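Local coordinates for diadenosine Tetraphosphate Hydrolase (PDB 1KTG), which cleaves diadenosine tetraphosphate asymmetrically into AMP and ATP, working with divalent metal ions as a member of the Nudix hydrolase family, at residues A6-Y11 against Q47-E52; P34-V39 against K83-W88; E72-E77 against A122-L127. All blocks are in the same frame, centred on the assembly; numbering follows the deposited sequence.

Interaction 1: residues A6-Y11 against Q47-E52; sequences AGLVIY and QAAIRE. With MG (magnesium ion), chain I; MG (magnesium ion), chain G; OH (hydroxide ion), chain D.
Ala-49 presses its methyl group into the backbone of Gly-7, with CB 3.4 Å from Gly-7 O, and the neighbouring strand residues close in around it. Ala-6 CB approaches Ala-49 CB to 3.9 Å, while Leu-8 brings CD2 against the same methyl. The rest of the leucine end leans on the peptide: CG stands 3.8 Å from Ala-49 O, and CD1 reaches along the helix toward Ile-50 CA. CG lies beside the backbone N of Leu-8 and anti to its carbonyl carbon (chi1 -64°), which turns both methyls to the helix. Cut back to an alanine, Leu-8 would lose CG and both methyls, which would probably leave a gap beside the Ala-49 methyl and carbonyl. Small residues on both faces let strand 6-11 and helix 47-52 come to 6.0 Å between axes, crossing at -62°.

This helix is the one carried by the Nudix box, here packed against the mixed sheet of the fold, and its Glu-52 is a metal ligand. Glu-52 begins by pointing at the strand, but its chain bends at chi2 (-79°) and carries the carboxylate away to the metal cluster. There it bridges two magnesium ions, one bound by OE1 at 2.1 Å and the other by OE2 at 2.0 Å, with a hydroxide ligating both metals. Glu-56 and Glu-103 join OE1 on the magnesium that OE1 binds. Arg-51 NH1 donates to Glu-52 OE2 across 2.9 Å, arriving from above the carboxylate plane while OE2 stays close to the plane of the guanidinium. That guanidinium is fixed in turn by salt bridges to Glu-43 and Glu-55. On the sheet side, Gly-7 is hydrogen-bonded through its backbone to Lys-86 and Trp-88.

Interaction 2: residues P34-V39 against K83-W88; sequences PPKGHV and KSVKYW. With MG (magnesium ion), chain F; AMP (adenosine monophosphate), chain J; PO4 (phosphate ion), chain C.
Lys-36 crosses the phenol end of Tyr-87 on its way to the nucleotide. Its CB packs against CE2 of that tyrosine, and CG comes to 3.4 Å from Tyr-87 OH. Next, CD passes Val-85 CG1 at 4.1 Å, the two side chains crossing at about a right angle. CE reaches the phosphate of AMP, and NZ ends the chain with a 2.6 Å hydrogen bond to AMP O1P. NZ also donates to a metal-bound water, which itself donates to a phosphate ion, probably from the crystallisation liquor, and is hydrogen-bonded to Thr-33 OG1. CG is wedged between the backbone N and the carbonyl carbon (chi1 64°), and further bends at chi2 and chi4 steer the ammonium group to this cluster of oxygens.

Lys-83 reaches the phosphate of AMP differently, fully extended, with NZ 2.8 Å from AMP O2P. Two ammonium groups thus meet different oxygens of one phosphate, probably offsetting its charge. The His-38 ring lies across the end of Lys-83, CE1 3.6 Å from NZ. Pro-34 closes the opposite end of the contact, its CG 3.9 Å from Tyr-87 CE2.

The backbone of strand 36-38 also takes part. Lys-36 O binds a magnesium ion at 2.0 Å, and His-38 N donates to O3 of the phosphate ion at 2.8 Å. Between them, Gly-37 leaves room for that ion where a CB would clash with O3. Glu-56 ligates the same magnesium, so the residue just ahead of the Nudix box and a glutamate of the box's helix meet at one metal beside the AMP pocket, as expected of a Nudix active site.

Interaction 3: residues E72-E77 against A122-L127; sequences ETLFYE and AEMGSL. With AMP (adenosine monophosphate), chain J.
AMP O2P is gripped from two sides of the pocket, by Lys-83 and by the hydroxyl of Tyr-76, whose OH donates to it over a very short 2.5 Å. Tyr-76 stands at the pocket end of strand 72-77, which runs almost exactly antiparallel (175°) to helix 122-127, the axes 9.0 Å apart. This is the helix-on-sheet packing of the Nudix fold, with the C-terminal helix laid over the edge hairpin formed by strands 64-78 and 81-92. The phenol ring also offers a face to the adenine: C5 lies 3.4 Å above the ring plane, over its centre, while O2P meets the ring edge in plane. One side chain thereby holds both the base and the phosphate of the nucleotide. Its CG sits between the backbone N and the carbonyl carbon (chi1 54°), which places the ring against the ligand.

Two residues earlier, Leu-74 plugs into the helix, splitting its two methyls between different partners. CD1 meets the Met-124 methyl, CE, at 3.6 Å, the side chains crossing at about a right angle. CD2 instead nestles against Leu-127 CD1 at 3.5 Å and lies over the carbonyl oxygen of Glu-123. Met-124 also touches Pro-34 and Tyr-87, carrying the helix's contact onto other strands of the same sheet.

At the far end Glu-72 slides past Leu-127 in the opposite direction, its CG 3.5 Å from CD1 of that leucine. A bend in its chain then turns the carboxylate back to the strand, where OE2 accepts the backbone N-H of the next residue, Thr-73, at 2.8 Å through its anti lone pair.

In the fold
The three contacts span one Nudix domain, all reaching the same mixed sheet. Interactions 1 and 2 lie closest, their centres about 7 Å apart, and are joined by probable backbone hydrogen bonds between strands 3-14 and 81-92. Interaction 3 reaches the sheet through the neighbouring strand, 64-78. Its centre lies about 10 Å from that of interaction 2 and about 15 Å from that of interaction 1. Along the chain, interaction 1 closes before interaction 3 opens, whereas interaction 2 interleaves with both. Helix 45-57, with its metal ligands, and helix 122-137 thus pack against a shared sheet, which brings the magnesium cluster of interactions 1 and 2 and the AMP pocket of interactions 2 and 3 into one active site.

Interaction 1: residues A6-Y11 against Q47-E52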
loop_
_atom_site.group_PDB
_atom_site.type_symbol
_atom_site.label_atom_id
_atom_site.label_comp_id
_atom_site.label_asym_id
_atom_site.label_seq_id
_atom_site.Cartn_x
_atom_site.Cartn_y
_atom_site.Cartn_z
ATOM N N ALA A 6 6.137 -6.942 0.258
ATOM C CA ALA A 6 4.686 -6.959 0.244
ATOM C C ALA A 6 4.129 -5.790 1.025
ATOM O O ALA A 6 4.805 -5.205 1.863
ATOM C CB ALA A 6 4.187 -8.238 0.830
ATOM N N GLY A 7 2.868 -5.476 0.762
ATOM C CA GLY A 7 2.217 -4.410 1.475
ATOM C C GLY A 7 0.725 -4.474 1.314
ATOM O O GLY A 7 0.178 -5.440 0.787
ATOM N N LEU A 8 0.068 -3.421 1.779
ATOM C CA LEU A 8 -1.370 -3.333 1.737
ATOM C C LEU A 8 -1.786 -2.014 1.104
ATOM O O LEU A 8 -1.305 -0.955 1.491
ATOM C CB LEU A 8 -1.947 -3.419 3.156
ATOM C CG LEU A 8 -1.726 -4.737 3.911
ATOM C CD1 LEU A 8 -2.363 -4.707 5.279
ATOM C CD2 LEU A 8 -2.219 -5.931 3.105
ATOM N N VAL A 9 -2.632 -2.103 0.087
ATOM C CA VAL A 9 -3.237 -0.921 -0.500
ATOM C C VAL A 9 -4.394 -0.617 0.440
ATOM O O VAL A 9 -5.444 -1.244 0.381
ATOM C CB VAL A 9 -3.718 -1.165 -1.931
ATOM C CG1 VAL A 9 -4.552 0.025 -2.445
ATOM C CG2 VAL A 9 -2.531 -1.391 -2.849
ATOM N N ILE A 10 -4.145 0.291 1.370
ATOM C CA ILE A 10 -5.156 0.713 2.322
ATOM C C ILE A 10 -6.073 1.745 1.687
ATOM O O ILE A 10 -5.599 2.683 1.048
ATOM C CB ILE A 10 -4.486 1.381 3.522
ATOM C CG1 ILE A 10 -3.453 0.447 4.174
ATOM C CG2 ILE A 10 -5.553 1.880 4.504
ATOM C CD1 ILE A 10 -4.015 -0.821 4.723
ATOM N N TYR A 11 -7.377 1.571 1.873
ATOM C CA TYR A 11 -8.347 2.563 1.427
ATOM C C TYR A 11 -9.336 2.825 2.533
ATOM O O TYR A 11 -9.484 2.033 3.478
ATOM C CB TYR A 11 -9.097 2.118 0.167
ATOM C CG TYR A 11 -10.167 1.064 0.387
ATOM C CD1 TYR A 11 -11.511 1.409 0.433
ATOM C CD2 TYR A 11 -9.836 -0.274 0.523
ATOM C CE1 TYR A 11 -12.499 0.452 0.627
ATOM C CE2 TYR A 11 -10.815 -1.240 0.711
ATOM C CZ TYR A 11 -12.142 -0.878 0.764
ATOM O OH TYR A 11 -13.122 -1.848 0.951
ATOM N N GLN A 47 2.407 -11.988 6.034
ATOM C CA GLN A 47 2.909 -11.498 7.313
ATOM C C GLN A 47 3.653 -10.178 7.136
ATOM O O GLN A 47 3.534 -9.264 7.948
ATOM C CB GLN A 47 3.818 -12.544 7.964
ATOM C CG GLN A 47 3.070 -13.798 8.427
ATOM C CD GLN A 47 3.996 -14.889 8.937
ATOM O OE1 GLN A 47 5.119 -15.021 8.470
ATOM N NE2 GLN A 47 3.516 -15.677 9.897
ATOM N N ALA A 48 4.435 -10.092 6.071
ATOM C CA ALA A 48 5.243 -8.907 5.822
ATOM C C ALA A 48 4.361 -7.681 5.569
ATOM O O ALA A 48 4.586 -6.602 6.120
ATOM C CB ALA A 48 6.165 -9.158 4.652
ATOM N N ALA A 49 3.336 -7.864 4.755
ATOM C CA ALA A 49 2.431 -6.772 4.414
ATOM C C ALA A 49 1.755 -6.214 5.663
ATOM O O ALA A 49 1.594 -5.006 5.817
ATOM C CB ALA A 49 1.387 -7.260 3.436
ATOM N N ILE A 50 1.341 -7.109 6.544
ATOM C CA ILE A 50 0.670 -6.698 7.773
ATOM C C ILE A 50 1.644 -5.981 8.708
ATOM O O ILE A 50 1.344 -4.907 9.248
ATOM C CB ILE A 50 0.038 -7.923 8.449
ATOM C CG1 ILE A 50 -1.089 -8.472 7.567
ATOM C CG2 ILE A 50 -0.501 -7.556 9.847
ATOM C CD1 ILE A 50 -1.612 -9.836 7.996
ATOM N N ARG A 51 2.827 -6.558 8.886
ATOM C CA ARG A 51 3.806 -5.975 9.797
ATOM C C ARG A 51 4.290 -4.614 9.301
ATOM O O ARG A 51 4.430 -3.669 10.074
ATOM C CB ARG A 51 4.991 -6.918 9.998
ATOM C CG ARG A 51 6.126 -6.315 10.826
ATOM C CD ARG A 51 7.386 -7.157 10.859
ATOM N NE ARG A 51 7.727 -7.602 9.512
ATOM C CZ ARG A 51 8.256 -6.826 8.575
ATOM N NH1 ARG A 51 8.534 -5.562 8.840
ATOM N NH2 ARG A 51 8.508 -7.319 7.362
ATOM N N GLU A 52 4.557 -4.516 8.013
ATOM C CA GLU A 52 5.020 -3.246 7.449
ATOM C C GLU A 52 3.941 -2.180 7.546
ATOM O O GLU A 52 4.231 -0.994 7.730
ATOM C CB GLU A 52 5.471 -3.435 6.000
ATOM C CG GLU A 52 6.767 -4.232 5.872
ATOM C CD GLU A 52 8.024 -3.424 6.164
ATOM O OE1 GLU A 52 7.962 -2.176 6.164
ATOM O OE2 GLU A 52 9.089 -4.050 6.373
HETATM MG MG MG I . 9.258 -0.549 6.156
HETATM MG MG MG G . 11.066 -3.586 6.181
HETATM O O OH D . 10.938 -1.627 6.985
HETATM O O HOH W 1 11.235 -4.253 8.379
HETATM O O HOH W 2 13.216 -3.209 6.281
HETATM O O HOH W 3 11.543 -5.533 5.819
HETATM O O HOH W 4 8.758 -0.267 8.261
#

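Interaction 2: residues P34-V39 against K83-W88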
loop_
_atom_site.group_PDB
_atom_site.type_symbol
_atom_site.label_atom_id
_atom_site.label_comp_id
_atom_site.label_asym_id
_atom_site.label_seq_id
_atom_site.Cartn_x
_atom_site.Cartn_y
_atom_site.Cartn_z
ATOM N N PRO A 34 1.921 2.753 -1.068
ATOM C CA PRO A 34 1.149 2.347 0.102
ATOM C C PRO A 34 2.137 1.718 1.077
ATOM O O PRO A 34 3.287 1.511 0.688
ATOM C CB PRO A 34 0.171 1.294 -0.456
ATOM C CG PRO A 34 0.192 1.499 -1.934
ATOM C CD PRO A 34 1.597 1.937 -2.248
ATOM N N PRO A 35 1.727 1.437 2.308
ATOM C CA PRO A 35 2.634 0.822 3.279
ATOM C C PRO A 35 3.112 -0.509 2.737
ATOM O O PRO A 35 2.291 -1.301 2.310
ATOM C CB PRO A 35 1.750 0.626 4.518
ATOM C CG PRO A 35 0.561 1.545 4.300
ATOM C CD PRO A 35 0.381 1.656 2.857
ATOM N N LYS A 36 4.420 -0.754 2.740
ATOM C CA LYS A 36 4.954 -2.004 2.194
ATOM C C LYS A 36 6.424 -2.149 2.532
ATOM O O LYS A 36 7.104 -1.166 2.791
ATOM C CB LYS A 36 4.782 -2.044 0.675
ATOM C CG LYS A 36 5.563 -0.977 -0.060
ATOM C CD LYS A 36 6.925 -1.453 -0.528
ATOM C CE LYS A 36 7.576 -0.459 -1.507
ATOM N NZ LYS A 36 7.870 0.893 -0.916
ATOM N N GLY A 37 6.930 -3.370 2.505
ATOM C CA GLY A 37 8.328 -3.575 2.826
ATOM C C GLY A 37 8.809 -4.979 2.529
ATOM O O GLY A 37 8.062 -5.839 2.075
ATOM N N HIS A 38 10.087 -5.202 2.772
ATOM C CA HIS A 38 10.669 -6.489 2.457
ATOM C C HIS A 38 10.122 -7.572 3.358
ATOM O O HIS A 38 9.805 -7.333 4.534
ATOM C CB HIS A 38 12.190 -6.439 2.606
ATOM C CG HIS A 38 12.869 -5.574 1.593
ATOM N ND1 HIS A 38 12.927 -5.899 0.255
ATOM C CD2 HIS A 38 13.536 -4.405 1.726
ATOM C CE1 HIS A 38 13.594 -4.961 -0.395
ATOM N NE2 HIS A 38 13.986 -4.049 0.476
ATOM N N VAL A 39 10.027 -8.772 2.799
ATOM C CA VAL A 39 9.684 -9.945 3.567
ATOM C C VAL A 39 10.901 -10.232 4.454
ATOM O O VAL A 39 12.022 -10.369 3.954
ATOM C CB VAL A 39 9.343 -11.134 2.650
ATOM C CG1 VAL A 39 9.054 -12.391 3.449
ATOM C CG2 VAL A 39 8.138 -10.796 1.800
ATOM N N LYS A 83 12.723 -6.919 -8.042
ATOM C CA LYS A 83 12.043 -6.901 -6.772
ATOM C C LYS A 83 10.580 -7.143 -7.080
ATOM O O LYS A 83 10.075 -6.647 -8.083
ATOM C CB LYS A 83 12.219 -5.539 -6.112
ATOM C CG LYS A 83 11.453 -5.336 -4.825
ATOM C CD LYS A 83 11.894 -4.005 -4.204
ATOM C CE LYS A 83 11.175 -3.645 -2.948
ATOM N NZ LYS A 83 11.827 -2.470 -2.299
ATOM N N SER A 84 9.916 -7.930 -6.247
ATOM C CA SER A 84 8.482 -8.136 -6.394
ATOM C C SER A 84 7.805 -7.534 -5.186
ATOM O O SER A 84 8.310 -7.631 -4.069
ATOM C CB SER A 84 8.123 -9.623 -6.525
ATOM O OG SER A 84 8.497 -10.389 -5.380
ATOM N N VAL A 85 6.672 -6.878 -5.397
ATOM C CA VAL A 85 5.923 -6.349 -4.266
ATOM C C VAL A 85 4.487 -6.825 -4.397
ATOM O O VAL A 85 3.761 -6.409 -5.298
ATOM C CB VAL A 85 5.953 -4.817 -4.178
ATOM C CG1 VAL A 85 5.291 -4.345 -2.873
ATOM C CG2 VAL A 85 7.384 -4.303 -4.249
ATOM N N LYS A 86 4.090 -7.724 -3.508
ATOM C CA LYS A 86 2.728 -8.224 -3.523
ATOM C C LYS A 86 1.853 -7.355 -2.632
ATOM O O LYS A 86 2.186 -7.137 -1.473
ATOM C CB LYS A 86 2.687 -9.654 -3.011
ATOM C CG LYS A 86 1.291 -10.243 -3.052
ATOM C CD LYS A 86 1.288 -11.753 -2.873
ATOM C CE LYS A 86 -0.124 -12.277 -3.001
ATOM N NZ LYS A 86 -0.242 -13.752 -2.803
ATOM N N TYR A 87 0.738 -6.876 -3.177
ATOM C CA TYR A 87 -0.217 -6.048 -2.431
ATOM C C TYR A 87 -1.593 -6.701 -2.351
ATOM O O TYR A 87 -2.087 -7.241 -3.337
ATOM C CB TYR A 87 -0.451 -4.706 -3.149
ATOM C CG TYR A 87 0.698 -3.733 -3.110
ATOM C CD1 TYR A 87 1.584 -3.632 -4.172
ATOM C CD2 TYR A 87 0.866 -2.884 -2.033
ATOM C CE1 TYR A 87 2.625 -2.732 -4.144
ATOM C CE2 TYR A 87 1.897 -1.976 -1.999
ATOM C CZ TYR A 87 2.776 -1.905 -3.048
ATOM O OH TYR A 87 3.801 -0.992 -3.010
ATOM N N TRP A 88 -2.199 -6.606 -1.173
ATOM C CA TRP A 88 -3.605 -6.933 -0.965
ATOM C C TRP A 88 -4.364 -5.627 -0.694
ATOM O O TRP A 88 -3.823 -4.701 -0.108
ATOM C CB TRP A 88 -3.789 -7.830 0.253
ATOM C CG TRP A 88 -3.493 -9.283 0.087
ATOM C CD1 TRP A 88 -4.385 -10.281 -0.227
ATOM C CD2 TRP A 88 -2.243 -9.933 0.329
ATOM N NE1 TRP A 88 -3.751 -11.497 -0.238
ATOM C CE2 TRP A 88 -2.433 -11.313 0.097
ATOM C CE3 TRP A 88 -0.966 -9.488 0.687
ATOM C CZ2 TRP A 88 -1.402 -12.244 0.233
ATOM C CZ3 TRP A 88 0.049 -10.415 0.825
ATOM C CH2 TRP A 88 -0.175 -11.774 0.593
HETATM MG MG MG F . 8.508 0.246 3.202
HETATM P P AMP J . 10.813 0.964 -2.919
HETATM O O1P AMP J . 9.579 1.805 -2.656
HETATM O O2P AMP J . 10.431 -0.356 -3.551
HETATM O O3P AMP J . 11.646 0.917 -1.673
HETATM O "O5'" AMP J . 11.663 1.786 -4.013
HETATM C "C5'" AMP J . 12.952 1.347 -4.432
HETATM C "C4'" AMP J . 13.324 2.112 -5.688
HETATM O "O4'" AMP J . 12.449 1.690 -6.729
HETATM C "C3'" AMP J . 13.144 3.613 -5.521
HETATM O "O3'" AMP J . 14.239 4.286 -6.124
HETATM C "C2'" AMP J . 11.827 3.928 -6.212
HETATM O "O2'" AMP J . 11.859 5.155 -6.926
HETATM C "C1'" AMP J . 11.626 2.770 -7.177
HETATM N N9 AMP J . 10.224 2.305 -7.289
HETATM C C8 AMP J . 9.289 2.217 -6.318
HETATM N N7 AMP J . 8.132 1.736 -6.836
HETATM C C5 AMP J . 8.314 1.503 -8.132
HETATM C C6 AMP J . 7.484 0.991 -9.241
HETATM N N6 AMP J . 6.194 0.633 -9.024
HETATM N N1 AMP J . 8.043 0.902 -10.458
HETATM C C2 AMP J . 9.327 1.258 -10.678
HETATM N N3 AMP J . 10.134 1.732 -9.701
HETATM C C4 AMP J . 9.692 1.876 -8.442
HETATM P P PO4 C . 11.161 -1.618 3.862
HETATM O O1 PO4 C . 9.867 -0.924 4.244
HETATM O O2 PO4 C . 12.328 -0.902 4.535
HETATM O O3 PO4 C . 11.120 -3.055 4.315
HETATM O O4 PO4 C . 11.304 -1.511 2.350
HETATM O O HOH W 5 7.148 1.532 2.193
HETATM O O HOH W 6 9.526 0.060 1.372
HETATM O O HOH W 7 9.758 1.921 3.643
#

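Interaction 3: residues E72-E77 against A122-L127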
loop_
_atom_site.group_PDB
_atom_site.type_symbol
_atom_site.label_atom_id
_atom_site.label_comp_id
_atom_site.label_asym_id
_atom_site.label_seq_id
_atom_site.Cartn_x
_atom_site.Cartn_y
_atom_site.Cartn_z
ATOM N N GLU A 72 -2.436 -8.264 -6.108
ATOM C CA GLU A 72 -1.687 -8.138 -7.352
ATOM C C GLU A 72 -0.220 -7.941 -6.990
ATOM O O GLU A 72 0.099 -7.391 -5.929
ATOM C CB GLU A 72 -2.211 -6.949 -8.145
ATOM C CG GLU A 72 -1.350 -6.523 -9.315
ATOM C CD GLU A 72 -1.353 -7.532 -10.422
ATOM O OE1 GLU A 72 -2.027 -7.282 -11.455
ATOM O OE2 GLU A 72 -0.676 -8.568 -10.255
ATOM N N THR A 73 0.678 -8.383 -7.861
ATOM C CA THR A 73 2.104 -8.232 -7.593
ATOM C C THR A 73 2.786 -7.388 -8.656
ATOM O O THR A 73 2.607 -7.611 -9.851
ATOM C CB THR A 73 2.771 -9.606 -7.497
ATOM O OG1 THR A 73 2.131 -10.387 -6.475
ATOM C CG2 THR A 73 4.218 -9.484 -7.023
ATOM N N LEU A 74 3.544 -6.393 -8.203
ATOM C CA LEU A 74 4.294 -5.515 -9.080
ATOM C C LEU A 74 5.734 -6.018 -9.149
ATOM O O LEU A 74 6.240 -6.545 -8.182
ATOM C CB LEU A 74 4.298 -4.086 -8.534
ATOM C CG LEU A 74 2.964 -3.341 -8.410
ATOM C CD1 LEU A 74 3.235 -1.897 -8.042
ATOM C CD2 LEU A 74 2.127 -3.414 -9.688
ATOM N N PHE A 75 6.379 -5.854 -10.300
ATOM C CA PHE A 75 7.769 -6.247 -10.472
ATOM C C PHE A 75 8.537 -5.051 -11.003
ATOM O O PHE A 75 8.116 -4.430 -11.981
ATOM C CB PHE A 75 7.892 -7.405 -11.471
ATOM N N TYR A 76 9.649 -4.710 -10.361
ATOM C CA TYR A 76 10.505 -3.641 -10.873
ATOM C C TYR A 76 11.926 -3.750 -10.359
ATOM O O TYR A 76 12.207 -4.497 -9.419
ATOM C CB TYR A 76 9.942 -2.263 -10.547
ATOM C CG TYR A 76 9.627 -2.002 -9.095
ATOM C CD1 TYR A 76 8.386 -2.337 -8.565
ATOM C CD2 TYR A 76 10.549 -1.386 -8.259
ATOM C CE1 TYR A 76 8.076 -2.084 -7.244
ATOM C CE2 TYR A 76 10.243 -1.127 -6.932
ATOM C CZ TYR A 76 9.005 -1.479 -6.432
ATOM O OH TYR A 76 8.693 -1.208 -5.123
ATOM N N GLU A 77 12.818 -2.991 -10.981
ATOM C CA GLU A 77 14.220 -3.010 -10.603
ATOM C C GLU A 77 14.463 -2.112 -9.400
ATOM O O GLU A 77 14.094 -0.936 -9.383
ATOM C CB GLU A 77 15.108 -2.583 -11.766
ATOM C CG GLU A 77 16.584 -2.817 -11.492
ATOM C CD GLU A 77 17.466 -2.579 -12.699
ATOM O OE1 GLU A 77 17.641 -3.510 -13.512
ATOM O OE2 GLU A 77 17.997 -1.457 -12.829
ATOM N N ALA A 122 3.635 3.651 -13.777
ATOM C CA ALA A 122 2.563 3.096 -14.600
ATOM C C ALA A 122 1.930 1.823 -14.039
ATOM O O ALA A 122 0.701 1.740 -13.961
ATOM C CB ALA A 122 3.071 2.834 -16.001
ATOM N N GLU A 123 2.756 0.847 -13.660
ATOM C CA GLU A 123 2.251 -0.423 -13.124
ATOM C C GLU A 123 1.467 -0.224 -11.831
ATOM O O GLU A 123 0.465 -0.895 -11.613
ATOM C CB GLU A 123 3.379 -1.428 -12.844
ATOM C CG GLU A 123 4.414 -1.613 -13.936
ATOM C CD GLU A 123 3.818 -1.705 -15.312
ATOM O OE1 GLU A 123 2.804 -2.424 -15.480
ATOM O OE2 GLU A 123 4.374 -1.057 -16.229
ATOM N N MET A 124 1.936 0.663 -10.954
ATOM C CA MET A 124 1.197 0.940 -9.723
ATOM C C MET A 124 -0.158 1.537 -10.101
ATOM O O MET A 124 -1.184 1.191 -9.507
ATOM C CB MET A 124 1.950 1.893 -8.792
ATOM C CG MET A 124 1.144 2.307 -7.566
ATOM S SD MET A 124 0.666 0.925 -6.489
ATOM C CE MET A 124 2.221 0.587 -5.672
ATOM N N GLY A 125 -0.160 2.424 -11.101
ATOM C CA GLY A 125 -1.400 3.010 -11.599
ATOM C C GLY A 125 -2.410 1.954 -12.031
ATOM O O GLY A 125 -3.580 1.971 -11.616
ATOM N N SER A 126 -1.960 1.026 -12.864
ATOM C CA SER A 126 -2.812 -0.068 -13.344
ATOM C C SER A 126 -3.348 -0.919 -12.186
ATOM O O SER A 126 -4.500 -1.352 -12.206
ATOM C CB SER A 126 -2.031 -0.939 -14.326
ATOM O OG SER A 126 -1.711 -0.203 -15.483
ATOM N N LEU A 127 -2.510 -1.139 -11.176
ATOM C CA LEU A 127 -2.899 -1.906 -9.998
ATOM C C LEU A 127 -4.025 -1.180 -9.251
ATOM O O LEU A 127 -5.043 -1.778 -8.897
ATOM C CB LEU A 127 -1.678 -2.119 -9.091
ATOM C CG LEU A 127 -1.880 -2.957 -7.830
ATOM C CD1 LEU A 127 -0.568 -3.635 -7.422
ATOM C CD2 LEU A 127 -2.394 -2.093 -6.699
HETATM P P AMP J . 10.813 0.964 -2.919
HETATM O O1P AMP J . 9.579 1.805 -2.656
HETATM O O2P AMP J . 10.431 -0.356 -3.551
HETATM O O3P AMP J . 11.646 0.917 -1.673
HETATM O "O5'" AMP J . 11.663 1.786 -4.013
HETATM C "C5'" AMP J . 12.952 1.347 -4.432
HETATM C "C4'" AMP J . 13.324 2.112 -5.688
HETATM O "O4'" AMP J . 12.449 1.690 -6.729
HETATM C "C3'" AMP J . 13.144 3.613 -5.521
HETATM O "O3'" AMP J . 14.239 4.286 -6.124
HETATM C "C2'" AMP J . 11.827 3.928 -6.212
HETATM O "O2'" AMP J . 11.859 5.155 -6.926
HETATM C "C1'" AMP J . 11.626 2.770 -7.177
HETATM N N9 AMP J . 10.224 2.305 -7.289
HETATM C C8 AMP J . 9.289 2.217 -6.318
HETATM N N7 AMP J . 8.132 1.736 -6.836
HETATM C C5 AMP J . 8.314 1.503 -8.132
HETATM C C6 AMP J . 7.484 0.991 -9.241
HETATM N N6 AMP J . 6.194 0.633 -9.024
HETATM N N1 AMP J . 8.043 0.902 -10.458
HETATM C C2 AMP J . 9.327 1.258 -10.678
HETATM N N3 AMP J . 10.134 1.732 -9.701
HETATM C C4 AMP J . 9.692 1.876 -8.442
#